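Local coordinates for protein DnaB intein (Synechocystis sp., PDB 1MI8) that belongs to the protein-splicing inteins and in its natural form probably cuts itself out of a DnaB helicase precursor, joining the flanking segments, at residues Ile10-Thr15 with Lys28-Trp33; Lys46-Phe51 with Thr140-His145; Leu89-His94 with Val126-Thr131. The protein carries 4 engineered substitutions. One frame throughout, in Å; residues are numbered along the deposited sequence.

Contact 1 (Ile10-Thr15 with Lys28-Trp33); sequences ISLAST and KDFEIW
Ala13 and Trp33 meet where the short hairpin of strands 9-12 and 17-20 crosses strand 31-36 of the main sheet. The setting is the all-beta Hint fold of the intein splicing domain. The N-to-C directions of the short segments 10-12 and 31-33 make an angle of 116°.

The aromatic contact is a CH-pi interaction. Ala13 CB sits over one face of the indole, 3.7 Å from the centroid of the Trp33 five-membered ring and close to its normal. Ser11 CB approaches the ring edge near CD1. Trp33 holds CG anti to its carbonyl carbon (chi1 -78°), which brings the indole across to Ala13. A serine here would probably strip Ala13 CB of its aromatic cover and open a gap beside Ser11.

Two apolar pairs complete the contact. The buried one joins Ile10 CG2 to Ile32 CG2 at 3.7 Å, the two side chains pointing the same way, and Phe147 touches both residues. In the second, partly exposed pair, Leu12 CD2 reaches Phe30 CD1 obliquely at 3.6 Å.

The direct polar link is Ala13 N to Glu31 O, 3.2 Å long and bent to 148° at the hydrogen. The N-H arrives from above the carbonyl plane. Glu31 O also accepts from a water held by Ser14 N, so two donors grip it. The Glu31 carboxylate has its own mate, Lys46.

Two more waters bridge the segments. One accepts from Trp33 N at 2.9 Å and donates to Ser11 O at 2.6 Å. Another accepts from Glu31 N at 3.0 Å and lies 2.8 Å from Ser14 OG.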
loop_
_atom_site.group_PDB
_atom_site.type_symbol
_atom_site.label_atom_id
_atom_site.label_comp_id
_atom_site.label_asym_id
_atom_site.label_seq_id
_atom_site.Cartn_x
_atom_site.Cartn_y
_atom_site.Cartn_z
ATOM N N ILE A 10 8.761 21.836 2.385
ATOM C CA ILE A 10 9.643 21.758 3.529
ATOM C C ILE A 10 9.322 22.778 4.599
ATOM O O ILE A 10 9.264 23.984 4.323
ATOM C CB ILE A 10 11.112 21.926 3.097
ATOM C CG1 ILE A 10 11.452 20.906 2.005
ATOM C CG2 ILE A 10 12.006 21.765 4.323
ATOM C CD1 ILE A 10 11.023 19.425 2.355
ATOM N N SER A 11 9.134 22.294 5.826
ATOM C CA SER A 11 8.819 23.160 6.949
ATOM C C SER A 11 10.061 23.844 7.433
ATOM O O SER A 11 11.013 23.167 7.803
ATOM C CB SER A 11 8.211 22.369 8.108
ATOM O OG SER A 11 6.815 22.196 7.957
ATOM N N LEU A 12 10.053 25.179 7.421
ATOM C CA LEU A 12 11.204 25.985 7.854
ATOM C C LEU A 12 10.999 26.334 9.329
ATOM O O LEU A 12 10.074 27.086 9.696
ATOM C CB LEU A 12 11.293 27.255 6.990
ATOM C CG LEU A 12 11.539 26.909 5.529
ATOM C CD1 LEU A 12 11.412 28.207 4.634
ATOM C CD2 LEU A 12 12.912 26.300 5.363
ATOM N N ALA A 13 11.866 25.783 10.163
ATOM C CA ALA A 13 11.788 25.959 11.609
ATOM C C ALA A 13 11.869 27.404 12.133
ATOM O O ALA A 13 11.181 27.764 13.090
ATOM C CB ALA A 13 12.857 25.139 12.273
ATOM N N SER A 14 12.688 28.248 11.534
ATOM C CA SER A 14 12.711 29.583 12.116
ATOM C C SER A 14 11.480 30.463 11.802
ATOM O O SER A 14 11.264 31.483 12.459
ATOM C CB SER A 14 13.994 30.315 11.725
ATOM O OG SER A 14 14.271 30.138 10.359
ATOM N N THR A 15 10.647 30.052 10.849
ATOM C CA THR A 15 9.512 30.893 10.494
ATOM C C THR A 15 8.150 30.226 10.506
ATOM O O THR A 15 7.161 30.848 10.848
ATOM C CB THR A 15 9.709 31.478 9.107
ATOM O OG1 THR A 15 9.659 30.414 8.149
ATOM C CG2 THR A 15 11.078 32.128 8.995
ATOM N N LYS A 28 21.110 26.799 1.547
ATOM C CA LYS A 28 21.759 26.000 2.570
ATOM C C LYS A 28 21.865 26.680 3.911
ATOM O O LYS A 28 21.725 27.898 4.050
ATOM C CB LYS A 28 23.144 25.493 2.124
ATOM C CG LYS A 28 23.889 26.343 1.101
ATOM C CD LYS A 28 25.318 25.794 0.865
ATOM C CE LYS A 28 26.149 25.773 2.168
ATOM N NZ LYS A 28 27.589 25.387 1.972
ATOM N N ASP A 29 22.051 25.852 4.923
ATOM C CA ASP A 29 22.191 26.313 6.284
ATOM C C ASP A 29 20.989 27.023 6.851
ATOM O O ASP A 29 21.094 28.071 7.497
ATOM C CB ASP A 29 23.449 27.168 6.399
ATOM C CG ASP A 29 24.703 26.322 6.376
ATOM O OD1 ASP A 29 24.839 25.484 5.462
ATOM O OD2 ASP A 29 25.542 26.486 7.279
ATOM N N PHE A 30 19.834 26.429 6.600
ATOM C CA PHE A 30 18.592 26.959 7.128
ATOM C C PHE A 30 18.063 25.854 8.016
ATOM O O PHE A 30 18.375 24.695 7.829
ATOM C CB PHE A 30 17.622 27.302 6.005
ATOM C CG PHE A 30 17.406 26.194 5.034
ATOM C CD1 PHE A 30 16.381 25.267 5.239
ATOM C CD2 PHE A 30 18.244 26.045 3.926
ATOM C CE1 PHE A 30 16.188 24.189 4.359
ATOM C CE2 PHE A 30 18.060 24.964 3.027
ATOM C CZ PHE A 30 17.020 24.031 3.259
ATOM N N GLU A 31 17.280 26.206 9.008
ATOM C CA GLU A 31 16.817 25.153 9.861
ATOM C C GLU A 31 15.541 24.491 9.412
ATOM O O GLU A 31 14.666 25.126 8.854
ATOM C CB GLU A 31 16.636 25.684 11.267
ATOM C CG GLU A 31 17.639 25.059 12.211
ATOM C CD GLU A 31 18.472 26.097 12.849
ATOM O OE1 GLU A 31 17.866 27.087 13.309
ATOM O OE2 GLU A 31 19.716 25.927 12.891
ATOM N N ILE A 32 15.453 23.198 9.656
ATOM C CA ILE A 32 14.236 22.467 9.340
ATOM C C ILE A 32 13.785 21.800 10.638
ATOM O O ILE A 32 14.420 22.009 11.667
ATOM C CB ILE A 32 14.464 21.454 8.184
ATOM C CG1 ILE A 32 15.686 20.531 8.412
ATOM C CG2 ILE A 32 14.652 22.246 6.894
ATOM C CD1 ILE A 32 15.601 19.561 9.651
ATOM N N TRP A 33 12.668 21.086 10.630
ATOM C CA TRP A 33 12.222 20.364 11.837
ATOM C C TRP A 33 12.596 18.866 11.709
ATOM O O TRP A 33 12.306 18.246 10.690
ATOM C CB TRP A 33 10.730 20.498 12.032
ATOM C CG TRP A 33 10.358 21.813 12.610
ATOM C CD1 TRP A 33 9.590 22.808 12.022
ATOM C CD2 TRP A 33 10.726 22.308 13.904
ATOM N NE1 TRP A 33 9.465 23.872 12.884
ATOM C CE2 TRP A 33 10.146 23.594 14.041
ATOM C CE3 TRP A 33 11.491 21.793 14.961
ATOM C CZ2 TRP A 33 10.302 24.359 15.193
ATOM C CZ3 TRP A 33 11.646 22.558 16.107
ATOM C CH2 TRP A 33 11.052 23.825 16.214
HETATM O O HOH W 1 11.151 20.602 8.212
HETATM O O HOH W 2 16.841 29.103 9.788
HETATM O O HOH W 3 14.020 28.030 9.097
#

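Contact 2 (Lys46-Phe51 with Thr140-His145); sequences KVSRVF and TVPGPH
Thr140 touches segment 46-51 with both its backbone and its side chain. Its OG1 lies beside the backbone N (chi1 -52°) and comes to the edge of the Phe51 ring, 3.5 Å from CE2 and near the ring plane. Phe51 has CG wedged between its own backbone N and carbonyl carbon (chi1 52°), which turns the ring edge to the threonine. The guanidinium of Arg49 covers one face of the same ring. Phe51 CD2 lies over the centre of that flat group, 3.5 Å above its plane. The ring therefore meets the threonine at its edge and the arginine on a face.

Val141 rests its CG2 methyl 3.6 Å from Lys46 O. Pro142 lays CD against Ser48 CB at 3.8 Å. The Ser48 hydroxyl also points to Thr140, but its placement in the model is doubtful.

Two backbone bonds join the segments. Ser48 N donates to Thr140 O at 2.9 Å, with 159° at the hydrogen. Thr140 N donates to Arg49 O at 3.0 Å. The CA-H of Val47 adds a weaker contact to Thr140 O. Farther on, one water donates to both Lys46 O (2.8 Å) and Pro142 O (2.7 Å), bridging the backbones as they part.

Thr140 also touches Ser157, and Val141 touches Ala156. The contact thus joins the end of strand 120-140 to strand 41-63 close to the C-terminal end of the chain, the region where inteins of the Hint fold carry their downstream splice junction.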
loop_
_atom_site.group_PDB
_atom_site.type_symbol
_atom_site.label_atom_id
_atom_site.label_comp_id
_atom_site.label_asym_id
_atom_site.label_seq_id
_atom_site.Cartn_x
_atom_site.Cartn_y
_atom_site.Cartn_z
ATOM N N LYS A 46 19.877 22.102 11.301
ATOM C CA LYS A 46 20.393 22.713 10.075
ATOM C C LYS A 46 20.464 21.789 8.883
ATOM O O LYS A 46 20.834 20.606 9.004
ATOM C CB LYS A 46 21.810 23.296 10.292
ATOM C CG LYS A 46 21.836 24.740 10.806
ATOM C CD LYS A 46 23.302 25.245 10.934
ATOM C CE LYS A 46 23.399 26.772 11.215
ATOM N NZ LYS A 46 22.567 27.194 12.379
ATOM N N VAL A 47 20.147 22.355 7.721
ATOM C CA VAL A 47 20.173 21.610 6.467
ATOM C C VAL A 47 21.521 21.934 5.890
ATOM O O VAL A 47 21.833 23.106 5.724
ATOM C CB VAL A 47 19.088 22.110 5.488
ATOM C CG1 VAL A 47 19.336 21.545 4.067
ATOM C CG2 VAL A 47 17.704 21.731 6.026
ATOM N N SER A 48 22.316 20.914 5.580
ATOM C CA SER A 48 23.648 21.166 5.033
ATOM C C SER A 48 23.561 21.564 3.556
ATOM O O SER A 48 24.154 22.562 3.144
ATOM C CB SER A 48 24.520 19.920 5.206
ATOM O OG SER A 48 23.947 18.845 4.484
ATOM N N ARG A 49 22.825 20.769 2.772
ATOM C CA ARG A 49 22.624 21.033 1.351
ATOM C C ARG A 49 21.377 20.317 0.791
ATOM O O ARG A 49 20.928 19.270 1.328
ATOM C CB ARG A 49 23.856 20.613 0.533
ATOM C CG ARG A 49 23.808 19.235 -0.054
ATOM C CD ARG A 49 25.205 18.752 -0.477
ATOM N NE ARG A 49 25.215 17.402 -1.048
ATOM C CZ ARG A 49 25.100 17.129 -2.343
ATOM N NH1 ARG A 49 24.970 18.122 -3.231
ATOM N NH2 ARG A 49 25.101 15.855 -2.750
ATOM N N VAL A 50 20.853 20.899 -0.290
ATOM C CA VAL A 50 19.686 20.407 -1.014
ATOM C C VAL A 50 20.147 20.033 -2.408
ATOM O O VAL A 50 20.952 20.748 -2.980
ATOM C CB VAL A 50 18.614 21.498 -1.217
ATOM C CG1 VAL A 50 17.385 20.868 -1.854
ATOM C CG2 VAL A 50 18.291 22.195 0.089
ATOM N N PHE A 51 19.614 18.950 -2.970
ATOM C CA PHE A 51 20.013 18.517 -4.306
ATOM C C PHE A 51 18.988 17.607 -5.002
ATOM O O PHE A 51 18.205 16.930 -4.336
ATOM C CB PHE A 51 21.331 17.778 -4.190
ATOM C CG PHE A 51 21.311 16.703 -3.164
ATOM C CD1 PHE A 51 20.969 15.400 -3.502
ATOM C CD2 PHE A 51 21.598 16.998 -1.841
ATOM C CE1 PHE A 51 20.906 14.397 -2.527
ATOM C CE2 PHE A 51 21.538 16.005 -0.851
ATOM C CZ PHE A 51 21.190 14.705 -1.192
ATOM N N THR A 140 20.520 16.910 3.058
ATOM C CA THR A 140 21.351 16.300 4.067
ATOM C C THR A 140 21.152 17.074 5.363
ATOM O O THR A 140 21.101 18.315 5.382
ATOM C CB THR A 140 22.841 16.348 3.626
ATOM O OG1 THR A 140 22.958 15.794 2.317
ATOM C CG2 THR A 140 23.705 15.530 4.538
ATOM N N VAL A 141 21.027 16.337 6.452
ATOM C CA VAL A 141 20.815 16.945 7.749
ATOM C C VAL A 141 21.660 16.206 8.807
ATOM O O VAL A 141 21.242 15.180 9.385
ATOM C CB VAL A 141 19.300 16.959 8.107
ATOM C CG1 VAL A 141 18.740 15.558 7.948
ATOM C CG2 VAL A 141 19.071 17.461 9.540
ATOM N N PRO A 142 22.894 16.718 9.033
ATOM C CA PRO A 142 23.877 16.197 9.995
ATOM C C PRO A 142 23.286 16.041 11.403
ATOM O O PRO A 142 22.670 16.973 11.943
ATOM C CB PRO A 142 24.986 17.247 9.944
ATOM C CG PRO A 142 25.043 17.589 8.445
ATOM C CD PRO A 142 23.537 17.639 8.065
ATOM N N GLY A 143 23.476 14.865 11.990
ATOM C CA GLY A 143 22.964 14.594 13.317
ATOM C C GLY A 143 21.663 13.813 13.325
ATOM O O GLY A 143 21.678 12.585 13.431
ATOM N N PRO A 144 20.500 14.489 13.249
ATOM C CA PRO A 144 19.279 13.661 13.264
ATOM C C PRO A 144 18.933 12.973 11.943
ATOM O O PRO A 144 18.191 12.012 11.933
ATOM C CB PRO A 144 18.184 14.643 13.760
ATOM C CG PRO A 144 18.632 15.930 13.187
ATOM C CD PRO A 144 20.183 15.916 13.420
ATOM N N HIS A 145 19.459 13.459 10.831
ATOM C CA HIS A 145 19.205 12.859 9.499
ATOM C C HIS A 145 17.734 12.697 9.054
ATOM O O HIS A 145 17.377 11.725 8.409
ATOM C CB HIS A 145 19.927 11.490 9.368
ATOM C CG HIS A 145 21.421 11.587 9.516
ATOM N ND1 HIS A 145 22.196 12.402 8.717
ATOM C CD2 HIS A 145 22.274 11.030 10.414
ATOM C CE1 HIS A 145 23.456 12.348 9.117
ATOM N NE2 HIS A 145 23.532 11.524 10.147
HETATM O O HOH W 4 22.262 19.516 11.132
#

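Contact 3 (Leu89-His94 with Val126-Thr131); sequences LSLKEH and VSITET
Ile128 points from its strand toward Leu89 and the turn that follows it. Its CB and CG2 make no contact with the 89-94 segment. The other branch does the touching. CG1 lies anti to the carbonyl carbon (chi1 -47°) and comes 4.2 Å from Leu91 CD2. The chain then runs on extended (chi2 169°) to CD1, the busiest atom. CD1 is 3.5 Å from Leu89 O and 4.0 Å from Leu89 CB. It also meets Leu91 CD2 at 4.1 Å, the two side chains lying antiparallel and overlapping at their ends.

Leu91 brings its second methyl to the strand too, with CD1 3.9 Å from Val126 O. The link between the segments is thus made by aliphatic carbons, with the Leu89 and Val126 carbonyl oxygens touched by methyls.

The turn has its own supports. It is a type I beta turn from Ser90 to Glu93, closed by Glu93 N to Ser90 O at 3.0 Å. Lys92 NZ forms a salt bridge to Glu93 OE2, approaching from above the carboxylate plane.

Strand 120-140 pairs here with strand 41-63, and Val126 and Ser127 form a classic beta bulge opposite Lys62. Leu89 also packs on Leu61 and Ile125. Beyond Ser127, Ile128 and Thr129 this sheet of the Hint fold continues antiparallel into the second subunit, whose Tyr59 packs on Leu91.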
loop_
_atom_site.group_PDB
_atom_site.type_symbol
_atom_site.label_atom_id
_atom_site.label_comp_id
_atom_site.label_asym_id
_atom_site.label_seq_id
_atom_site.Cartn_x
_atom_site.Cartn_y
_atom_site.Cartn_z
ATOM N N LEU A 89 6.175 -0.539 3.502
ATOM C CA LEU A 89 5.042 -0.162 4.340
ATOM C C LEU A 89 3.797 -0.903 3.925
ATOM O O LEU A 89 3.630 -1.236 2.733
ATOM C CB LEU A 89 4.743 1.334 4.221
ATOM C CG LEU A 89 5.888 2.280 4.594
ATOM C CD1 LEU A 89 5.517 3.761 4.253
ATOM C CD2 LEU A 89 6.173 2.095 6.077
ATOM N N SER A 90 2.928 -1.136 4.898
ATOM C CA SER A 90 1.633 -1.777 4.662
ATOM C C SER A 90 0.600 -0.940 5.386
ATOM O O SER A 90 0.927 -0.063 6.191
ATOM C CB SER A 90 1.617 -3.234 5.191
ATOM O OG SER A 90 2.261 -3.297 6.458
ATOM N N LEU A 91 -0.665 -1.211 5.104
ATOM C CA LEU A 91 -1.745 -0.451 5.709
ATOM C C LEU A 91 -1.876 -0.667 7.208
ATOM O O LEU A 91 -2.609 0.067 7.877
ATOM C CB LEU A 91 -3.074 -0.748 4.990
ATOM C CG LEU A 91 -3.178 -0.292 3.513
ATOM C CD1 LEU A 91 -4.528 0.315 3.314
ATOM C CD2 LEU A 91 -2.123 0.779 3.121
ATOM N N LYS A 92 -1.176 -1.660 7.745
ATOM C CA LYS A 92 -1.213 -1.885 9.195
ATOM C C LYS A 92 -0.160 -1.008 9.876
ATOM O O LYS A 92 -0.033 -1.035 11.099
ATOM C CB LYS A 92 -0.870 -3.351 9.549
ATOM C CG LYS A 92 0.642 -3.670 9.354
ATOM C CD LYS A 92 0.950 -5.167 9.500
ATOM C CE LYS A 92 2.407 -5.536 9.098
ATOM N NZ LYS A 92 3.473 -4.751 9.803
ATOM N N GLU A 93 0.643 -0.270 9.124
ATOM C CA GLU A 93 1.679 0.516 9.827
ATOM C C GLU A 93 1.192 1.906 10.250
ATOM O O GLU A 93 0.224 2.424 9.701
ATOM C CB GLU A 93 2.941 0.708 8.931
ATOM C CG GLU A 93 3.714 -0.526 8.348
ATOM C CD GLU A 93 4.732 -1.153 9.340
ATOM O OE1 GLU A 93 5.198 -0.488 10.302
ATOM O OE2 GLU A 93 5.118 -2.304 9.130
ATOM N N HIS A 94 1.837 2.521 11.238
ATOM C CA HIS A 94 1.504 3.911 11.537
ATOM C C HIS A 94 2.836 4.622 11.289
ATOM O O HIS A 94 3.902 4.027 11.495
ATOM C CB HIS A 94 1.121 4.136 13.009
ATOM C CG HIS A 94 -0.117 3.406 13.437
ATOM N ND1 HIS A 94 -0.146 2.038 13.619
ATOM C CD2 HIS A 94 -1.381 3.842 13.648
ATOM C CE1 HIS A 94 -1.380 1.662 13.913
ATOM N NE2 HIS A 94 -2.149 2.735 13.932
ATOM N N VAL A 126 -3.262 5.088 4.828
ATOM C CA VAL A 126 -4.504 4.711 4.175
ATOM C C VAL A 126 -4.305 4.511 2.670
ATOM O O VAL A 126 -5.196 3.975 1.988
ATOM C CB VAL A 126 -5.650 5.732 4.419
ATOM C CG1 VAL A 126 -5.900 5.822 5.930
ATOM C CG2 VAL A 126 -5.347 7.096 3.771
ATOM N N SER A 127 -3.176 4.970 2.157
ATOM C CA SER A 127 -2.903 4.784 0.731
ATOM C C SER A 127 -1.431 4.830 0.339
ATOM O O SER A 127 -0.651 5.632 0.859
ATOM C CB SER A 127 -3.683 5.824 -0.127
ATOM O OG SER A 127 -3.669 5.372 -1.478
ATOM N N ILE A 128 -1.071 3.949 -0.592
ATOM C CA ILE A 128 0.268 3.858 -1.137
ATOM C C ILE A 128 0.008 3.480 -2.574
ATOM O O ILE A 128 -0.519 2.367 -2.861
ATOM C CB ILE A 128 1.110 2.736 -0.499
ATOM C CG1 ILE A 128 1.004 2.746 1.036
ATOM C CG2 ILE A 128 2.601 2.965 -0.840
ATOM C CD1 ILE A 128 1.617 1.446 1.658
ATOM N N THR A 129 0.303 4.397 -3.484
ATOM C CA THR A 129 0.056 4.101 -4.884
ATOM C C THR A 129 1.130 4.686 -5.824
ATOM O O THR A 129 1.547 5.824 -5.663
ATOM C CB THR A 129 -1.309 4.620 -5.324
ATOM O OG1 THR A 129 -1.158 5.944 -5.778
ATOM C CG2 THR A 129 -2.309 4.625 -4.187
ATOM N N GLU A 130 1.615 3.876 -6.756
ATOM C CA GLU A 130 2.623 4.316 -7.707
ATOM C C GLU A 130 1.970 5.410 -8.592
ATOM O O GLU A 130 0.804 5.276 -8.956
ATOM C CB GLU A 130 3.037 3.119 -8.558
ATOM C CG GLU A 130 4.161 3.388 -9.580
ATOM C CD GLU A 130 4.211 2.293 -10.628
ATOM O OE1 GLU A 130 3.792 2.575 -11.771
ATOM O OE2 GLU A 130 4.637 1.167 -10.290
ATOM N N THR A 131 2.680 6.505 -8.893
ATOM C CA THR A 131 2.084 7.543 -9.728
ATOM C C THR A 131 2.794 7.848 -11.018
ATOM O O THR A 131 2.152 7.940 -12.037
ATOM C CB THR A 131 1.954 8.914 -9.049
ATOM O OG1 THR A 131 3.195 9.263 -8.410
ATOM C CG2 THR A 131 0.810 8.932 -8.114
#

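In the fold
From the N terminus, contact 1 closes first, a short loop that brings strand 9-12 with its hairpin onto strand 31-36. The chain then enters strand 41-63, where contact 2 opens. It closes only at 140-145, after 88 intervening residues. Contact 3 falls wholly within that span and joins the turn before strand 94-98 to strand 120-140. No two loops cross. Contacts 1 and 2 touch through backbone pairing of Asp29 and Phe30 with Val47. Contact 3 lies on the opposite side of the chain's centre from contacts 1 and 2, its nearest atoms about 15 Å from those of contact 2. All three reach one sheet, in which strands 41-63 and 120-140 run between the two sides.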